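Local coordinates for protein putative enoyl-CoA hydratase/isomerase (Acinetobacter baumannii, PDB 3FDU) that probably acts on acyl-CoA thioesters as an enoyl-CoA hydratase or isomerase of the crotonase superfamily, though its exact substrate and reaction remain unassigned, at residues G73-P78 with P239-A244. The protein carries 4 engineered substitutions. Residues are numbered along the deposited sequence; the frame is centred on the assembly and turned at random.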
ATOM      1  N   GLY A  73      30.247 -13.780  16.491  1.00 24.43           N
ATOM      2  CA  GLY A  73      31.122 -13.092  17.430  1.00 24.90           C
ATOM      3  C   GLY A  73      30.311 -12.033  18.168  1.00 24.26           C
ATOM      4  O   GLY A  73      30.481 -11.821  19.371  1.00 24.54           O
ATOM      5  N   PHE A  74      29.422 -11.367  17.441  1.00 23.05           N
ATOM      6  CA  PHE A  74      28.573 -10.324  18.014  1.00 23.21           C
ATOM      7  C   PHE A  74      27.613 -10.838  19.097  1.00 23.25           C
ATOM      8  O   PHE A  74      27.474 -10.206  20.177  1.00 22.67           O
ATOM      9  CB  PHE A  74      27.815  -9.572  16.901  1.00 23.64           C
ATOM     10  CG  PHE A  74      27.133  -8.308  17.359  1.00 24.24           C
ATOM     11  CD1 PHE A  74      27.793  -7.076  17.295  1.00 25.55           C
ATOM     12  CD2 PHE A  74      25.815  -8.336  17.785  1.00 26.17           C
ATOM     13  CE1 PHE A  74      27.147  -5.881  17.673  1.00 24.23           C
ATOM     14  CE2 PHE A  74      25.155  -7.159  18.172  1.00 26.96           C
ATOM     15  CZ  PHE A  74      25.819  -5.923  18.101  1.00 23.94           C
ATOM     16  N   VAL A  75      26.955 -11.965  18.826  1.00 21.97           N
ATOM     17  CA  VAL A  75      25.992 -12.517  19.769  1.00 23.24           C
ATOM     18  C   VAL A  75      26.713 -12.828  21.126  1.00 24.51           C
ATOM     19  O   VAL A  75      26.137 -12.651  22.217  1.00 25.34           O
ATOM     20  CB  VAL A  75      25.331 -13.805  19.228  1.00 23.93           C
ATOM     21  CG1 VAL A  75      24.716 -14.639  20.408  1.00 21.82           C
ATOM     22  CG2 VAL A  75      24.263 -13.479  18.145  1.00 23.39           C
ATOM     23  N   GLN A  76      27.959 -13.272  21.044  1.00 23.64           N
ATOM     24  CA  GLN A  76      28.753 -13.562  22.231  1.00 25.79           C
ATOM     25  C   GLN A  76      29.383 -12.345  22.928  1.00 26.42           C
ATOM     26  O   GLN A  76      29.855 -12.460  24.051  1.00 28.62           O
ATOM     27  CB  GLN A  76      29.819 -14.596  21.904  1.00 26.18           C
ATOM     28  CG  GLN A  76      29.220 -15.906  21.406  1.00 27.34           C
ATOM     29  CD  GLN A  76      30.284 -16.879  20.931  1.00 32.62           C
ATOM     30  OE1 GLN A  76      30.805 -17.653  21.726  1.00 35.95           O
ATOM     31  NE2 GLN A  76      30.605 -16.847  19.647  1.00 29.49           N
ATOM     32  N   ASN A  77      29.390 -11.188  22.279  1.00 24.59           N
ATOM     33  CA  ASN A  77      29.974  -9.975  22.825  1.00 23.96           C
ATOM     34  C   ASN A  77      29.177  -8.789  22.329  1.00 22.14           C
ATOM     35  O   ASN A  77      29.700  -7.991  21.580  1.00 20.88           O
ATOM     36  CB  ASN A  77      31.443  -9.818  22.363  1.00 24.71           C
ATOM     37  CG  ASN A  77      32.207  -8.752  23.180  1.00 28.55           C
ATOM     38  OD1 ASN A  77      31.741  -8.311  24.236  1.00 26.12           O
ATOM     39  ND2 ASN A  77      33.398  -8.363  22.696  1.00 28.86           N
ATOM     40  N   PRO A  78      27.889  -8.710  22.673  1.00 20.58           N
ATOM     41  CA  PRO A  78      27.031  -7.703  22.023  1.00 22.10           C
ATOM     42  C   PRO A  78      27.371  -6.241  22.348  1.00 23.83           C
ATOM     43  O   PRO A  78      27.770  -5.945  23.476  1.00 24.29           O
ATOM     44  CB  PRO A  78      25.608  -8.030  22.537  1.00 19.79           C
ATOM     45  CG  PRO A  78      25.849  -8.913  23.800  1.00 21.11           C
ATOM     46  CD  PRO A  78      27.125  -9.680  23.490  1.00 21.00           C
ATOM     47  N   PRO A 239      18.624 -15.619  25.550  1.00 23.16           N
ATOM     48  CA  PRO A 239      19.396 -16.768  26.019  1.00 23.89           C
ATOM     49  C   PRO A 239      19.380 -17.885  24.984  1.00 24.35           C
ATOM     50  O   PRO A 239      20.381 -18.583  24.815  1.00 25.29           O
ATOM     51  CB  PRO A 239      18.644 -17.221  27.285  1.00 24.42           C
ATOM     52  CG  PRO A 239      17.891 -16.003  27.755  1.00 24.60           C
ATOM     53  CD  PRO A 239      17.587 -15.181  26.506  1.00 22.90           C
ATOM     54  N   GLU A 240      18.267 -18.056  24.294  1.00 24.44           N
ATOM     55  CA  GLU A 240      18.209 -19.130  23.307  1.00 26.67           C
ATOM     56  C   GLU A 240      19.133 -18.872  22.101  1.00 25.47           C
ATOM     57  O   GLU A 240      19.678 -19.815  21.504  1.00 25.16           O
ATOM     58  CB  GLU A 240      16.750 -19.504  22.948  1.00 26.89           C
ATOM     59  CG  GLU A 240      15.955 -18.483  22.152  1.00 30.32           C
ATOM     60  CD  GLU A 240      15.250 -17.422  23.043  1.00 36.04           C
ATOM     61  OE1 GLU A 240      15.722 -17.170  24.190  1.00 34.75           O
ATOM     62  OE2 GLU A 240      14.245 -16.815  22.570  1.00 37.91           O
ATOM     63  N   MET A 241      19.386 -17.607  21.782  1.00 23.90           N
ATOM     64  CA  MET A 241      20.283 -17.275  20.671  1.00 22.34           C
ATOM     65  C   MET A 241      21.728 -17.623  21.045  1.00 23.17           C
ATOM     66  O   MET A 241      22.470 -18.237  20.263  1.00 22.72           O
ATOM     67  CB  MET A 241      20.177 -15.769  20.299  1.00 21.66           C
ATOM     68  CG  MET A 241      21.059 -15.330  19.104  1.00 22.67           C
ATOM     69  SD  MET A 241      20.589 -16.070  17.435  1.00 18.09           S
ATOM     70  CE  MET A 241      19.110 -15.209  17.221  1.00 17.90           C
ATOM     71  N   LEU A 242      22.159 -17.189  22.235  1.00 22.78           N
ATOM     72  CA  LEU A 242      23.488 -17.538  22.723  1.00 23.52           C
ATOM     73  C   LEU A 242      23.765 -19.086  22.754  1.00 23.95           C
ATOM     74  O   LEU A 242      24.836 -19.519  22.356  1.00 24.15           O
ATOM     75  CB  LEU A 242      23.720 -16.944  24.130  1.00 22.72           C
ATOM     76  CG  LEU A 242      25.115 -17.203  24.725  1.00 21.84           C
ATOM     77  CD1 LEU A 242      26.237 -16.619  23.847  1.00 20.20           C
ATOM     78  CD2 LEU A 242      25.228 -16.551  26.186  1.00 22.89           C
ATOM     79  N   GLU A 243      22.821 -19.887  23.233  1.00 25.37           N
ATOM     80  CA  GLU A 243      22.983 -21.359  23.301  1.00 27.76           C
ATOM     81  C   GLU A 243      23.176 -21.903  21.908  1.00 27.54           C
ATOM     82  O   GLU A 243      24.082 -22.712  21.649  1.00 26.99           O
ATOM     83  CB  GLU A 243      21.724 -22.036  23.851  1.00 28.91           C
ATOM     84  CG  GLU A 243      21.339 -21.639  25.262  1.00 37.63           C
ATOM     85  CD  GLU A 243      21.693 -22.689  26.321  1.00 45.70           C
ATOM     86  OE1 GLU A 243      22.898 -22.906  26.595  1.00 48.41           O
ATOM     87  OE2 GLU A 243      20.750 -23.276  26.904  1.00 47.49           O
ATOM     88  N   ALA A 244      22.327 -21.438  20.988  1.00 27.20           N
ATOM     89  CA  ALA A 244      22.434 -21.903  19.603  1.00 28.12           C
ATOM     90  C   ALA A 244      23.762 -21.499  18.956  1.00 28.77           C
ATOM     91  O   ALA A 244      24.397 -22.301  18.270  1.00 29.11           O
ATOM     92  CB  ALA A 244      21.252 -21.446  18.817  1.00 28.32           C
TER
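Val75 has its CB turned toward helix 239-248, and both of its methyls find something to rest on. CG2 lies 3.8 Å from CG of Met241, while CG1 reaches in beside the helix backbone, 3.9 Å from CA of Leu242. With CG1 anti to its own backbone N (chi1 160°) and CG2 anti to the carbonyl carbon, the two branches spread over neighbouring residues of the facing helix, and Met241 CG makes contact with both. The Met241 side chain crosses that of Val75 at about a right angle. Only CG, its second methylene, bears on the valine: beyond it the chain bends at chi2 (66°) and again at chi3, and Met241 also touches Leu141 in a loop. This is the tight part of the contact, where the backbones come to 6.3 Å between CA of Val75 and CA of Leu242. Val75 is buried, and Val245, further along helix 239-248, packs on it as well.

The other flank is the solvent side, where fewer atoms meet. Leu242 turns CD1 back toward the facing segment, where it touches Gln76 CG at 3.9 Å, the two side chains again crossing nearly square. Gln76 offers just its aliphatic part here; its amide stays with its own helix, NE2 hydrogen-bonding to O of Met72, and the residue is exposed to solvent. No hydrogen bond links the two segments, so van der Waals contact alone joins them, over a modest 160 Å² of buried surface. What results is a small apolar helix-helix contact at the periphery of a probable crotonase fold, joining helix 68-76 to the first turns of helix 239-248.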